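Local coordinates for protein glutathione S-transferase (Vibrio parahaemolyticus, PDB 7MIQ) that probably catalyses the conjugation of glutathione to electrophilic substrates, as a Gtt2-class glutathione S-transferase, at residues Lys135-Leu145 with Phe170-Ile180. Sequence-based numbering, arbitrary orientation.
Sequences KSRVLEFLPTL and FIGFAVNGLSI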
ATOM      1  N   LYS A 135       4.214  13.584 -12.673  1.00 29.01           N
ATOM      2  CA  LYS A 135       3.155  13.653 -13.677  1.00 26.52           C
ATOM      3  C   LYS A 135       3.432  12.704 -14.835  1.00 27.42           C
ATOM      4  O   LYS A 135       2.511  12.057 -15.347  1.00 25.47           O
ATOM      5  CB  LYS A 135       2.993  15.086 -14.180  1.00 27.66           C
ATOM      6  CG  LYS A 135       1.882  15.246 -15.212  1.00 36.58           C
ATOM      7  CD  LYS A 135       1.567  16.707 -15.481  1.00 40.06           C
ATOM      8  CE  LYS A 135       0.398  16.846 -16.440  1.00 35.89           C
ATOM      9  NZ  LYS A 135      -0.020  18.268 -16.599  1.00 45.09           N
ATOM     10  N   SER A 136       4.697  12.598 -15.255  1.00 27.59           N
ATOM     11  CA  SER A 136       5.049  11.666 -16.320  1.00 26.56           C
ATOM     12  C   SER A 136       4.757  10.226 -15.923  1.00 23.15           C
ATOM     13  O   SER A 136       4.404   9.405 -16.777  1.00 26.49           O
ATOM     14  CB  SER A 136       6.525  11.824 -16.693  1.00 29.09           C
ATOM     15  OG  SER A 136       6.806  13.156 -17.086  1.00 41.20           O
ATOM     16  N   ARG A 137       4.892   9.899 -14.637  1.00 27.97           N
ATOM     17  CA  ARG A 137       4.562   8.550 -14.190  1.00 25.87           C
ATOM     18  C   ARG A 137       3.060   8.297 -14.272  1.00 21.55           C
ATOM     19  O   ARG A 137       2.632   7.188 -14.614  1.00 23.04           O
ATOM     20  CB  ARG A 137       5.086   8.325 -12.771  1.00 28.54           C
ATOM     21  CG  ARG A 137       6.609   8.213 -12.711  1.00 40.20           C
ATOM     22  CD  ARG A 137       7.120   7.901 -11.310  1.00 60.20           C
ATOM     23  NE  ARG A 137       6.392   6.801 -10.688  1.00 81.22           N
ATOM     24  CZ  ARG A 137       5.748   6.890  -9.531  1.00 80.16           C
ATOM     25  NH1 ARG A 137       5.760   8.004  -8.817  1.00 62.88           N
ATOM     26  NH2 ARG A 137       5.083   5.831  -9.076  1.00 55.46           N
ATOM     27  N   VAL A 138       2.247   9.313 -13.975  1.00 25.75           N
ATOM     28  CA  VAL A 138       0.802   9.191 -14.164  1.00 24.74           C
ATOM     29  C   VAL A 138       0.485   8.893 -15.625  1.00 26.80           C
ATOM     30  O   VAL A 138      -0.290   7.982 -15.940  1.00 21.14           O
ATOM     31  CB  VAL A 138       0.083  10.465 -13.684  1.00 22.33           C
ATOM     32  CG1 VAL A 138      -1.395  10.408 -14.053  1.00 18.51           C
ATOM     33  CG2 VAL A 138       0.253  10.644 -12.186  1.00 20.84           C
ATOM     34  N   LEU A 139       1.093   9.653 -16.540  1.00 24.41           N
ATOM     35  CA  LEU A 139       0.823   9.463 -17.961  1.00 26.22           C
ATOM     36  C   LEU A 139       1.263   8.088 -18.443  1.00 24.47           C
ATOM     37  O   LEU A 139       0.622   7.510 -19.330  1.00 28.97           O
ATOM     38  CB  LEU A 139       1.515  10.558 -18.778  1.00 28.54           C
ATOM     39  CG  LEU A 139       1.057  11.997 -18.526  1.00 23.22           C
ATOM     40  CD1 LEU A 139       1.980  12.989 -19.222  1.00 28.92           C
ATOM     41  CD2 LEU A 139      -0.373  12.188 -18.996  1.00 26.17           C
ATOM     42  N   GLU A 140       2.342   7.545 -17.878  1.00 21.85           N
ATOM     43  CA  GLU A 140       2.810   6.229 -18.302  1.00 24.58           C
ATOM     44  C   GLU A 140       1.923   5.109 -17.770  1.00 25.33           C
ATOM     45  O   GLU A 140       1.835   4.044 -18.391  1.00 27.33           O
ATOM     46  CB  GLU A 140       4.256   6.018 -17.855  1.00 32.91           C
ATOM     47  CG  GLU A 140       5.258   6.895 -18.590  1.00 45.62           C
ATOM     48  CD  GLU A 140       6.649   6.817 -17.996  1.00 60.99           C
ATOM     49  OE1 GLU A 140       6.810   6.174 -16.935  1.00 54.22           O
ATOM     50  OE2 GLU A 140       7.584   7.399 -18.586  1.00 70.24           O
ATOM     51  N   PHE A 141       1.258   5.322 -16.634  1.00 25.87           N
ATOM     52  CA  PHE A 141       0.398   4.276 -16.091  1.00 20.57           C
ATOM     53  C   PHE A 141      -0.963   4.231 -16.778  1.00 20.38           C
ATOM     54  O   PHE A 141      -1.588   3.167 -16.825  1.00 23.58           O
ATOM     55  CB  PHE A 141       0.224   4.463 -14.582  1.00 21.08           C
ATOM     56  CG  PHE A 141      -0.758   3.504 -13.963  1.00 20.05           C
ATOM     57  CD1 PHE A 141      -0.543   2.136 -14.026  1.00 21.69           C
ATOM     58  CD2 PHE A 141      -1.889   3.970 -13.315  1.00 23.08           C
ATOM     59  CE1 PHE A 141      -1.443   1.248 -13.460  1.00 18.97           C
ATOM     60  CE2 PHE A 141      -2.793   3.087 -12.742  1.00 21.59           C
ATOM     61  CZ  PHE A 141      -2.571   1.724 -12.818  1.00 19.63           C
ATOM     62  N   LEU A 142      -1.432   5.355 -17.319  1.00 21.03           N
ATOM     63  CA  LEU A 142      -2.771   5.391 -17.907  1.00 23.09           C
ATOM     64  C   LEU A 142      -2.994   4.367 -19.018  1.00 21.78           C
ATOM     65  O   LEU A 142      -4.082   3.765 -19.042  1.00 20.87           O
ATOM     66  CB  LEU A 142      -3.079   6.803 -18.417  1.00 19.78           C
ATOM     67  CG  LEU A 142      -3.261   7.900 -17.371  1.00 19.89           C
ATOM     68  CD1 LEU A 142      -3.375   9.253 -18.058  1.00 20.96           C
ATOM     69  CD2 LEU A 142      -4.482   7.627 -16.504  1.00 17.49           C
ATOM     70  N   PRO A 143      -2.066   4.134 -19.958  1.00 26.58           N
ATOM     71  CA  PRO A 143      -2.303   3.057 -20.937  1.00 22.99           C
ATOM     72  C   PRO A 143      -2.482   1.696 -20.290  1.00 20.58           C
ATOM     73  O   PRO A 143      -3.321   0.905 -20.741  1.00 23.18           O
ATOM     74  CB  PRO A 143      -1.046   3.101 -21.820  1.00 24.19           C
ATOM     75  CG  PRO A 143      -0.535   4.481 -21.684  1.00 25.37           C
ATOM     76  CD  PRO A 143      -0.849   4.903 -20.282  1.00 25.29           C
ATOM     77  N   THR A 144      -1.711   1.402 -19.239  1.00 23.15           N
ATOM     78  CA  THR A 144      -1.863   0.130 -18.539  1.00 24.47           C
ATOM     79  C   THR A 144      -3.258  -0.008 -17.945  1.00 20.36           C
ATOM     80  O   THR A 144      -3.869  -1.083 -18.010  1.00 23.61           O
ATOM     81  CB  THR A 144      -0.801   0.005 -17.444  1.00 25.58           C
ATOM     82  OG1 THR A 144       0.501   0.123 -18.025  1.00 29.14           O
ATOM     83  CG2 THR A 144      -0.918  -1.334 -16.733  1.00 25.86           C
ATOM     84  N   LEU A 145      -3.781   1.072 -17.361  1.00 18.61           N
ATOM     85  CA  LEU A 145      -5.130   1.030 -16.806  1.00 21.45           C
ATOM     86  C   LEU A 145      -6.178   0.901 -17.905  1.00 17.80           C
ATOM     87  O   LEU A 145      -7.158   0.163 -17.753  1.00 17.70           O
ATOM     88  CB  LEU A 145      -5.389   2.279 -15.966  1.00 16.39           C
ATOM     89  CG  LEU A 145      -6.733   2.336 -15.241  1.00 17.16           C
ATOM     90  CD1 LEU A 145      -6.905   1.124 -14.336  1.00 20.82           C
ATOM     91  CD2 LEU A 145      -6.844   3.636 -14.441  1.00 15.12           C
ATOM     92  N   PHE A 170      -8.130   8.559  -8.205  1.00 19.52           N
ATOM     93  CA  PHE A 170      -6.927   8.764  -9.013  1.00 14.84           C
ATOM     94  C   PHE A 170      -7.253   9.477 -10.320  1.00 16.54           C
ATOM     95  O   PHE A 170      -6.602  10.466 -10.679  1.00 16.73           O
ATOM     96  CB  PHE A 170      -6.239   7.417  -9.276  1.00 16.26           C
ATOM     97  CG  PHE A 170      -5.318   7.416 -10.475  1.00 16.55           C
ATOM     98  CD1 PHE A 170      -4.258   8.306 -10.566  1.00 17.63           C
ATOM     99  CD2 PHE A 170      -5.509   6.507 -11.507  1.00 20.32           C
ATOM    100  CE1 PHE A 170      -3.415   8.299 -11.672  1.00 17.71           C
ATOM    101  CE2 PHE A 170      -4.673   6.493 -12.611  1.00 17.47           C
ATOM    102  CZ  PHE A 170      -3.623   7.389 -12.694  1.00 17.32           C
ATOM    103  N   ILE A 171      -8.261   8.991 -11.048  1.00 16.60           N
ATOM    104  CA  ILE A 171      -8.618   9.630 -12.312  1.00 16.48           C
ATOM    105  C   ILE A 171      -9.164  11.035 -12.067  1.00 15.85           C
ATOM    106  O   ILE A 171      -8.920  11.949 -12.866  1.00 17.91           O
ATOM    107  CB  ILE A 171      -9.605   8.744 -13.099  1.00 16.16           C
ATOM    108  CG1 ILE A 171      -8.914   7.461 -13.580  1.00 14.52           C
ATOM    109  CG2 ILE A 171     -10.207   9.501 -14.283  1.00 15.53           C
ATOM    110  CD1 ILE A 171      -7.634   7.696 -14.383  1.00 16.28           C
ATOM    111  N   GLY A 172      -9.885  11.241 -10.961  1.00 17.96           N
ATOM    112  CA  GLY A 172     -10.280  12.593 -10.590  1.00 17.06           C
ATOM    113  C   GLY A 172      -9.090  13.518 -10.416  1.00 23.89           C
ATOM    114  O   GLY A 172      -9.111  14.666 -10.872  1.00 22.74           O
ATOM    115  N   PHE A 173      -8.037  13.030  -9.755  1.00 22.53           N
ATOM    116  CA  PHE A 173      -6.791  13.784  -9.660  1.00 17.98           C
ATOM    117  C   PHE A 173      -6.270  14.151 -11.042  1.00 21.67           C
ATOM    118  O   PHE A 173      -5.959  15.317 -11.316  1.00 17.57           O
ATOM    119  CB  PHE A 173      -5.736  12.967  -8.908  1.00 20.46           C
ATOM    120  CG  PHE A 173      -5.505  13.403  -7.490  1.00 23.21           C
ATOM    121  CD1 PHE A 173      -4.881  14.606  -7.215  1.00 30.99           C
ATOM    122  CD2 PHE A 173      -5.874  12.587  -6.433  1.00 30.12           C
ATOM    123  CE1 PHE A 173      -4.655  15.003  -5.911  1.00 30.32           C
ATOM    124  CE2 PHE A 173      -5.652  12.979  -5.123  1.00 34.93           C
ATOM    125  CZ  PHE A 173      -5.041  14.191  -4.866  1.00 31.01           C
ATOM    126  N   ALA A 174      -6.170  13.158 -11.930  1.00 14.93           N
ATOM    127  CA  ALA A 174      -5.544  13.375 -13.232  1.00 17.71           C
ATOM    128  C   ALA A 174      -6.310  14.400 -14.061  1.00 17.76           C
ATOM    129  O   ALA A 174      -5.707  15.291 -14.670  1.00 20.45           O
ATOM    130  CB  ALA A 174      -5.446  12.047 -13.985  1.00 16.50           C
ATOM    131  N   VAL A 175      -7.637  14.291 -14.093  1.00 17.38           N
ATOM    132  CA  VAL A 175      -8.443  15.156 -14.949  1.00 19.39           C
ATOM    133  C   VAL A 175      -8.658  16.522 -14.304  1.00 21.42           C
ATOM    134  O   VAL A 175      -8.403  17.562 -14.922  1.00 22.35           O
ATOM    135  CB  VAL A 175      -9.785  14.478 -15.283  1.00 20.87           C
ATOM    136  CG1 VAL A 175     -10.688  15.441 -16.042  1.00 21.12           C
ATOM    137  CG2 VAL A 175      -9.553  13.202 -16.095  1.00 18.40           C
ATOM    138  N   ASN A 176      -9.143  16.544 -13.062  1.00 18.59           N
ATOM    139  CA  ASN A 176      -9.555  17.792 -12.429  1.00 19.94           C
ATOM    140  C   ASN A 176      -8.441  18.479 -11.654  1.00 28.12           C
ATOM    141  O   ASN A 176      -8.575  19.662 -11.324  1.00 23.21           O
ATOM    142  CB  ASN A 176     -10.742  17.542 -11.493  1.00 24.12           C
ATOM    143  CG  ASN A 176     -12.014  17.226 -12.247  1.00 23.70           C
ATOM    144  OD1 ASN A 176     -12.016  17.175 -13.477  1.00 19.85           O
ATOM    145  ND2 ASN A 176     -13.104  17.009 -11.517  1.00 19.22           N
ATOM    146  N   GLY A 177      -7.356  17.777 -11.348  1.00 21.45           N
ATOM    147  CA  GLY A 177      -6.247  18.397 -10.652  1.00 20.12           C
ATOM    148  C   GLY A 177      -5.055  18.664 -11.548  1.00 26.11           C
ATOM    149  O   GLY A 177      -4.412  19.711 -11.437  1.00 26.84           O
ATOM    150  N   LEU A 178      -4.751  17.731 -12.448  1.00 21.73           N
ATOM    151  CA  LEU A 178      -3.554  17.808 -13.275  1.00 24.04           C
ATOM    152  C   LEU A 178      -3.842  18.153 -14.731  1.00 22.86           C
ATOM    153  O   LEU A 178      -2.906  18.181 -15.538  1.00 25.17           O
ATOM    154  CB  LEU A 178      -2.787  16.485 -13.203  1.00 20.03           C
ATOM    155  CG  LEU A 178      -2.341  16.079 -11.796  1.00 22.61           C
ATOM    156  CD1 LEU A 178      -1.684  14.710 -11.819  1.00 27.96           C
ATOM    157  CD2 LEU A 178      -1.403  17.120 -11.206  1.00 25.71           C
ATOM    158  N   SER A 179      -5.103  18.396 -15.090  1.00 20.98           N
ATOM    159  CA  SER A 179      -5.484  18.841 -16.435  1.00 25.77           C
ATOM    160  C   SER A 179      -5.041  17.856 -17.515  1.00 29.71           C
ATOM    161  O   SER A 179      -4.643  18.248 -18.614  1.00 28.35           O
ATOM    162  CB  SER A 179      -4.937  20.241 -16.727  1.00 27.30           C
ATOM    163  OG  SER A 179      -5.375  21.167 -15.748  1.00 33.11           O
ATOM    164  N   ILE A 180      -5.112  16.565 -17.209  1.00 22.10           N
ATOM    165  CA  ILE A 180      -4.836  15.523 -18.191  1.00 24.26           C
ATOM    166  C   ILE A 180      -6.147  15.118 -18.848  1.00 25.41           C
ATOM    167  O   ILE A 180      -7.118  14.782 -18.160  1.00 23.95           O
ATOM    168  CB  ILE A 180      -4.154  14.313 -17.533  1.00 24.77           C
ATOM    169  CG1 ILE A 180      -2.871  14.747 -16.819  1.00 23.72           C
ATOM    170  CG2 ILE A 180      -3.867  13.245 -18.574  1.00 21.01           C
ATOM    171  CD1 ILE A 180      -2.224  13.650 -16.007  1.00 22.48           C
TER
HETATM  172  O   HOH W   1      -1.730  18.432 -18.903  1.00 37.15           O
HETATM  173  O   HOH W   2      -0.504  19.625 -14.554  1.00 39.95           O
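F170 enters a hole formed by V138, F141, L142 and L145 as a knob. V138 CG1 lies at the ring's edge, 3.8 Å from F170 CE1, and L145 CD2 sits near the ring plane. The F141 and F170 rings, inclined at 47° with centroids 5.8 Å apart, form an oblique pairing carried by F141 CD2 against F170 CE2. Next along, I171 brings CD1 within 3.8 Å of L142 CD2; I189, W192 and F193 of helix 187-196 also touch its side chain. One turn after F170, A174 CB makes a looser approach to V138 CG1. Past the wider pi-type turn at 173-177, L178 O accepts a hydrogen bond from K135 NZ (3.1 Å, C=O...N angle 159°) in the carbonyl plane. The lysine reaches it with CG anti to the backbone N and the rest of the chain extended, and a water accepts from NZ and donates to S179 O. S179 has positive phi, and I180 N bonds back to A174 O (2.9 Å), placing I180 against segment 135-145 of helix 127-151, where CG2 lies 3.7 Å from L139 CD2 and CD1 meets V138 CG1. The axes of segments 135-145 and 170-177 approach to 11.6 Å and cross at -122°; a single F170 knob joins the two helices within the all-helical C-terminal domain of the glutathione S-transferase fold.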